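Local coordinates for metazoan TIR-STING fusion (Crassostrea gigas, PDB 6WT6), which joins a TIR domain to a STING ligand-binding domain in one chain, at residues 32-37 against 82-87; 191-196 against 321-326. One frame throughout, in Å; residues are numbered along the deposited sequence.

In the fold
The two contacts lie on opposite sides of the chain's centre, about 46 Å apart between their centres, and share no helix or strand. Contact 1 is buried in the TIR domain. It joins strands 31-36 and 84-91, neighbours in a four-stranded parallel sheet, through backbone hydrogen bonds, with one apolar side-chain pair, Phe-34 and Val-87. Contact 2 is only partly buried and belongs to the STING ligand-binding domain. There helix 176-204 meets the loop between helix 299-319 and strand 327-332, and a lysine amino group bonds to backbone carbonyls. Main chain meets main chain in contact 1, whereas in contact 2 a charged side chain links a helix to a loop.

Contact 1: 32-37 against 82-87; sequences HAFISY and HCSKNV
Phe-34 and Val-87 are paired neighbours on two adjacent parallel strands of the TIR-domain sheet. Their side chains lie side by side and point the same way. The CG1 methyl of Val-87 sits at the edge of the Phe-34 ring, near its plane, 4.2 Å from CD2. With CG anti to the backbone N (chi1 172°), the ring leads away from 82-87, and Val-87 meets it only at this CD2 edge. Both side chains pack on Ile-81 of helix 74-82, so this face of the sheet is covered by that helix. Ser-84 comes in at the base of the same phenylalanine. Its OG lies 3.1 Å from Phe-34 CB. This hydroxyl does not bond to the nearby Phe-34 N. It is hydrogen-bonded to the carbonyl of Ala-80 in helix 74-82.

Ala-33 and Asn-86 form the other pair and point to the other face of the sheet. Ala-33 CB is 4.0 Å from Asn-86 O. The amide of Asn-86 turns to Cys-119, where ND2 bonds the carbonyl O.

Lys-85 meets His-32 through the foot of its chain, with CB 3.5 Å from His-32 O. The His-32 side chain starts away from 82-87, and its ring nitrogens bond Pro-23 O and Thr-59 N.

Two backbone bonds join these segments, and Ile-88 continues the pairing with Phe-34 and Ser-36. Asn-86 N gives its hydrogen to His-32 O at 2.9 Å. Asn-86 O in turn accepts from Phe-34 N at 2.9 Å, and the same oxygen also receives a CA-H...O contact from Ala-33 CA at 3.2 Å.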
loop_
_atom_site.group_PDB
_atom_site.type_symbol
_atom_site.label_atom_id
_atom_site.label_comp_id
_atom_site.label_asym_id
_atom_site.label_seq_id
_atom_site.Cartn_x
_atom_site.Cartn_y
_atom_site.Cartn_z
ATOM N N HIS A 32 -19.871 0.937 20.688
ATOM C CA HIS A 32 -19.618 -0.495 20.574
ATOM C C HIS A 32 -19.763 -0.968 19.134
ATOM O O HIS A 32 -19.005 -1.833 18.681
ATOM C CB HIS A 32 -20.563 -1.281 21.485
ATOM C CG HIS A 32 -20.265 -1.130 22.945
ATOM N ND1 HIS A 32 -20.803 -0.121 23.714
ATOM C CD2 HIS A 32 -19.486 -1.862 23.775
ATOM C CE1 HIS A 32 -20.365 -0.236 24.955
ATOM N NE2 HIS A 32 -19.565 -1.284 25.019
ATOM N N ALA A 33 -20.729 -0.423 18.400
ATOM C CA ALA A 33 -20.987 -0.894 17.048
ATOM C C ALA A 33 -21.497 0.243 16.176
ATOM O O ALA A 33 -22.324 1.050 16.610
ATOM C CB ALA A 33 -21.995 -2.048 17.043
ATOM N N PHE A 34 -20.989 0.303 14.950
ATOM C CA PHE A 34 -21.547 1.149 13.908
ATOM C C PHE A 34 -22.402 0.281 12.999
ATOM O O PHE A 34 -21.933 -0.740 12.488
ATOM C CB PHE A 34 -20.453 1.844 13.096
ATOM C CG PHE A 34 -20.969 2.588 11.890
ATOM C CD1 PHE A 34 -21.630 3.798 12.036
ATOM C CD2 PHE A 34 -20.787 2.083 10.613
ATOM C CE1 PHE A 34 -22.104 4.487 10.930
ATOM C CE2 PHE A 34 -21.260 2.768 9.502
ATOM C CZ PHE A 34 -21.918 3.972 9.664
ATOM N N ILE A 35 -23.653 0.682 12.813
ATOM C CA ILE A 35 -24.585 -0.036 11.955
ATOM C C ILE A 35 -24.527 0.598 10.570
ATOM O O ILE A 35 -25.024 1.708 10.362
ATOM C CB ILE A 35 -26.004 -0.018 12.535
ATOM C CG1 ILE A 35 -26.033 -0.793 13.852
ATOM C CG2 ILE A 35 -27.001 -0.599 11.547
ATOM C CD1 ILE A 35 -27.380 -0.819 14.519
ATOM N N SER A 36 -23.901 -0.103 9.627
ATOM C CA SER A 36 -23.795 0.344 8.245
ATOM C C SER A 36 -24.934 -0.275 7.445
ATOM O O SER A 36 -25.024 -1.502 7.330
ATOM C CB SER A 36 -22.441 -0.043 7.651
ATOM O OG SER A 36 -22.281 0.487 6.348
ATOM N N TYR A 37 -25.797 0.574 6.892
ATOM C CA TYR A 37 -26.971 0.112 6.170
ATOM C C TYR A 37 -27.203 1.004 4.961
ATOM O O TYR A 37 -26.751 2.151 4.913
ATOM C CB TYR A 37 -28.215 0.100 7.068
ATOM C CG TYR A 37 -28.615 1.467 7.585
ATOM C CD1 TYR A 37 -27.947 2.052 8.656
ATOM C CD2 TYR A 37 -29.667 2.167 7.011
ATOM C CE1 TYR A 37 -28.311 3.300 9.130
ATOM C CE2 TYR A 37 -30.038 3.411 7.479
ATOM C CZ TYR A 37 -29.359 3.974 8.536
ATOM O OH TYR A 37 -29.732 5.214 9.002
ATOM N N HIS A 82 -14.099 4.698 12.682
ATOM C CA HIS A 82 -12.885 4.761 13.492
ATOM C C HIS A 82 -13.198 4.672 14.979
ATOM O O HIS A 82 -12.424 4.083 15.744
ATOM C CB HIS A 82 -12.118 6.049 13.185
ATOM C CG HIS A 82 -10.830 6.177 13.937
ATOM N ND1 HIS A 82 -9.921 5.145 14.035
ATOM C CD2 HIS A 82 -10.298 7.213 14.629
ATOM C CE1 HIS A 82 -8.884 5.542 14.752
ATOM N NE2 HIS A 82 -9.087 6.792 15.123
ATOM N N CYS A 83 -14.326 5.237 15.405
ATOM C CA CYS A 83 -14.723 5.251 16.804
ATOM C C CYS A 83 -15.616 4.081 17.183
ATOM O O CYS A 83 -16.105 4.035 18.315
ATOM C CB CYS A 83 -15.445 6.560 17.131
ATOM S SG CYS A 83 -14.488 8.045 16.762
ATOM N N SER A 84 -15.852 3.142 16.276
ATOM C CA SER A 84 -16.697 1.992 16.558
ATOM C C SER A 84 -15.834 0.747 16.704
ATOM O O SER A 84 -15.039 0.421 15.816
ATOM C CB SER A 84 -17.747 1.790 15.465
ATOM O OG SER A 84 -18.769 2.769 15.561
ATOM N N LYS A 85 -15.992 0.065 17.839
ATOM C CA LYS A 85 -15.274 -1.180 18.077
ATOM C C LYS A 85 -15.605 -2.215 17.007
ATOM O O LYS A 85 -14.706 -2.798 16.389
ATOM C CB LYS A 85 -15.616 -1.691 19.476
ATOM C CG LYS A 85 -15.198 -3.108 19.779
ATOM C CD LYS A 85 -16.077 -3.653 20.891
ATOM C CE LYS A 85 -15.558 -4.958 21.436
ATOM N NZ LYS A 85 -14.356 -4.730 22.272
ATOM N N ASN A 86 -16.891 -2.441 16.761
ATOM C CA ASN A 86 -17.341 -3.333 15.706
ATOM C C ASN A 86 -18.142 -2.549 14.670
ATOM O O ASN A 86 -18.690 -1.480 14.951
ATOM C CB ASN A 86 -18.189 -4.484 16.271
ATOM C CG ASN A 86 -17.371 -5.459 17.110
ATOM O OD1 ASN A 86 -17.155 -5.243 18.303
ATOM N ND2 ASN A 86 -16.923 -6.543 16.488
ATOM N N VAL A 87 -18.189 -3.085 13.453
ATOM C CA VAL A 87 -19.018 -2.549 12.378
ATOM C C VAL A 87 -19.984 -3.645 11.953
ATOM O O VAL A 87 -19.555 -4.731 11.539
ATOM C CB VAL A 87 -18.180 -2.063 11.183
ATOM C CG1 VAL A 87 -19.084 -1.686 10.020
ATOM C CG2 VAL A 87 -17.323 -0.878 11.587
#

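Contact 2: 191-196 against 321-326; sequences ILPDLD and PECSKK
Lys-326 reaches across to one turn of helix 176-204 of the STING ligand-binding domain and puts its amino group on the carbonyl of Pro-193. The segment 321-326 belongs to the loop between helix 299-319 and strand 327-332. Its last four residues form a type II beta turn, with Lys-326 at the end.

The close-packed side is mainly apolar. Leu-192 points toward the loop, and its CB lies 4.0 Å from Cys-323 SG. The sulfur also touches the Pro-193 ring at CD. The foot of the Lys-326 chain packs on Leu-192, CB to CB at 4.1 Å. Leu-192 CD1 continues to the carbonyl oxygen of Cys-323. Leu-192 and Cys-323 both pack on Leu-317 of helix 299-319, which ties the helix and the loop to a third element.

The other side is more polar and partly exposed. Here Pro-193 and Glu-322 cross at a slant, with the carboxylate against ring atoms CB and CG. That carboxylate also forms a salt bridge with Lys-189. Further along, Asp-196 lies across the end of the lysine chain. Its OD2 is 3.4 Å from Lys-326 CE, but that oxygen has its salt bridge with Arg-200. The nitrogen Lys-326 NZ remains 4.1 Å from Asp-196 OD1, too far for a salt bridge.

Bends at chi2 (-71°) and chi4 (55°) bring Lys-326 NZ between the two segments, where it bonds Pro-193 O and Glu-322 O, each at 2.9 Å. At Glu-322 it stands above the carbonyl plane. The same Glu-322 oxygen takes a CA-H...O contact from Pro-193 CA at 3.2 Å.

The helix has a kink at Pro-193 and Asp-194, whose nitrogens lack bonds to the preceding turn. One ammonium group thus links this kinked turn to the loop through two main-chain oxygens, while the nearby Asp-196 probably favours its positive charge without a direct ion pair.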
loop_
_atom_site.group_PDB
_atom_site.type_symbol
_atom_site.label_atom_id
_atom_site.label_comp_id
_atom_site.label_asym_id
_atom_site.label_seq_id
_atom_site.Cartn_x
_atom_site.Cartn_y
_atom_site.Cartn_z
ATOM N N ILE A 191 11.187 11.203 -13.078
ATOM C CA ILE A 191 12.600 11.363 -13.406
ATOM C C ILE A 191 13.080 10.363 -14.456
ATOM O O ILE A 191 13.940 10.695 -15.280
ATOM C CB ILE A 191 13.459 11.284 -12.127
ATOM C CG1 ILE A 191 13.263 9.949 -11.407
ATOM C CG2 ILE A 191 13.119 12.435 -11.185
ATOM C CD1 ILE A 191 14.484 9.069 -11.432
ATOM N N LEU A 192 12.527 9.146 -14.455
ATOM C CA LEU A 192 13.038 8.105 -15.349
ATOM C C LEU A 192 12.864 8.394 -16.842
ATOM O O LEU A 192 13.805 8.105 -17.603
ATOM C CB LEU A 192 12.397 6.749 -15.012
ATOM C CG LEU A 192 12.808 6.000 -13.733
ATOM C CD1 LEU A 192 12.318 4.552 -13.775
ATOM C CD2 LEU A 192 14.318 6.051 -13.487
ATOM N N PRO A 193 11.722 8.922 -17.331
ATOM C CA PRO A 193 11.517 8.995 -18.792
ATOM C C PRO A 193 12.644 9.645 -19.579
ATOM O O PRO A 193 12.956 9.173 -20.679
ATOM C CB PRO A 193 10.214 9.798 -18.913
ATOM C CG PRO A 193 9.468 9.446 -17.693
ATOM C CD PRO A 193 10.502 9.328 -16.606
ATOM N N ASP A 194 13.270 10.699 -19.062
ATOM C CA ASP A 194 14.367 11.350 -19.767
ATOM C C ASP A 194 15.708 11.209 -19.054
ATOM O O ASP A 194 16.677 11.867 -19.446
ATOM C CB ASP A 194 14.049 12.831 -19.999
ATOM C CG ASP A 194 13.087 13.049 -21.159
ATOM O OD1 ASP A 194 12.970 12.144 -22.016
ATOM O OD2 ASP A 194 12.453 14.126 -21.219
ATOM N N LEU A 195 15.797 10.353 -18.033
ATOM C CA LEU A 195 17.038 10.241 -17.267
ATOM C C LEU A 195 18.176 9.677 -18.114
ATOM O O LEU A 195 19.329 10.103 -17.970
ATOM C CB LEU A 195 16.806 9.382 -16.023
ATOM C CG LEU A 195 17.960 9.113 -15.055
ATOM C CD1 LEU A 195 17.439 9.080 -13.628
ATOM C CD2 LEU A 195 18.634 7.792 -15.387
ATOM N N ASP A 196 17.874 8.722 -19.004
ATOM C CA ASP A 196 18.913 8.148 -19.856
ATOM C C ASP A 196 19.598 9.211 -20.708
ATOM O O ASP A 196 20.798 9.105 -20.986
ATOM C CB ASP A 196 18.323 7.052 -20.746
ATOM C CG ASP A 196 17.284 7.583 -21.727
ATOM O OD1 ASP A 196 16.604 8.584 -21.410
ATOM O OD2 ASP A 196 17.148 6.989 -22.820
ATOM N N PRO A 321 6.245 2.155 -21.268
ATOM C CA PRO A 321 7.360 2.050 -22.227
ATOM C C PRO A 321 8.438 3.108 -22.049
ATOM O O PRO A 321 9.594 2.855 -22.410
ATOM C CB PRO A 321 6.662 2.179 -23.590
ATOM C CG PRO A 321 5.231 1.793 -23.320
ATOM C CD PRO A 321 4.948 2.317 -21.945
ATOM N N GLU A 322 8.108 4.279 -21.513
ATOM C CA GLU A 322 9.100 5.323 -21.293
ATOM C C GLU A 322 9.811 5.195 -19.948
ATOM O O GLU A 322 10.700 6.002 -19.659
ATOM C CB GLU A 322 8.448 6.714 -21.409
ATOM C CG GLU A 322 7.365 7.011 -20.382
ATOM C CD GLU A 322 6.940 8.472 -20.378
ATOM O OE1 GLU A 322 7.345 9.221 -21.291
ATOM O OE2 GLU A 322 6.202 8.877 -19.455
ATOM N N CYS A 323 9.452 4.206 -19.127
ATOM C CA CYS A 323 10.128 3.959 -17.859
ATOM C C CYS A 323 10.862 2.629 -17.800
ATOM O O CYS A 323 11.849 2.523 -17.067
ATOM C CB CYS A 323 9.137 4.014 -16.684
ATOM S SG CYS A 323 8.672 5.680 -16.163
ATOM N N SER A 324 10.410 1.614 -18.530
ATOM C CA SER A 324 11.126 0.347 -18.539
ATOM C C SER A 324 12.478 0.516 -19.222
ATOM O O SER A 324 12.653 1.361 -20.104
ATOM C CB SER A 324 10.305 -0.731 -19.243
ATOM O OG SER A 324 10.066 -0.387 -20.590
ATOM N N LYS A 325 13.445 -0.288 -18.787
ATOM C CA LYS A 325 14.835 -0.211 -19.223
ATOM C C LYS A 325 15.490 1.123 -18.877
ATOM O O LYS A 325 16.551 1.446 -19.424
ATOM C CB LYS A 325 14.973 -0.484 -20.731
ATOM C CG LYS A 325 14.458 -1.845 -21.181
ATOM C CD LYS A 325 14.598 -2.018 -22.691
ATOM C CE LYS A 325 13.809 -0.953 -23.460
ATOM N NZ LYS A 325 13.843 -1.172 -24.939
ATOM N N LYS A 326 14.888 1.915 -17.989
ATOM C CA LYS A 326 15.505 3.157 -17.542
ATOM C C LYS A 326 16.148 3.036 -16.167
ATOM O O LYS A 326 16.974 3.880 -15.807
ATOM C CB LYS A 326 14.475 4.296 -17.522
ATOM C CG LYS A 326 13.920 4.671 -18.898
ATOM C CD LYS A 326 14.965 5.376 -19.763
ATOM C CE LYS A 326 14.465 5.611 -21.186
ATOM N NZ LYS A 326 13.176 6.350 -21.216
#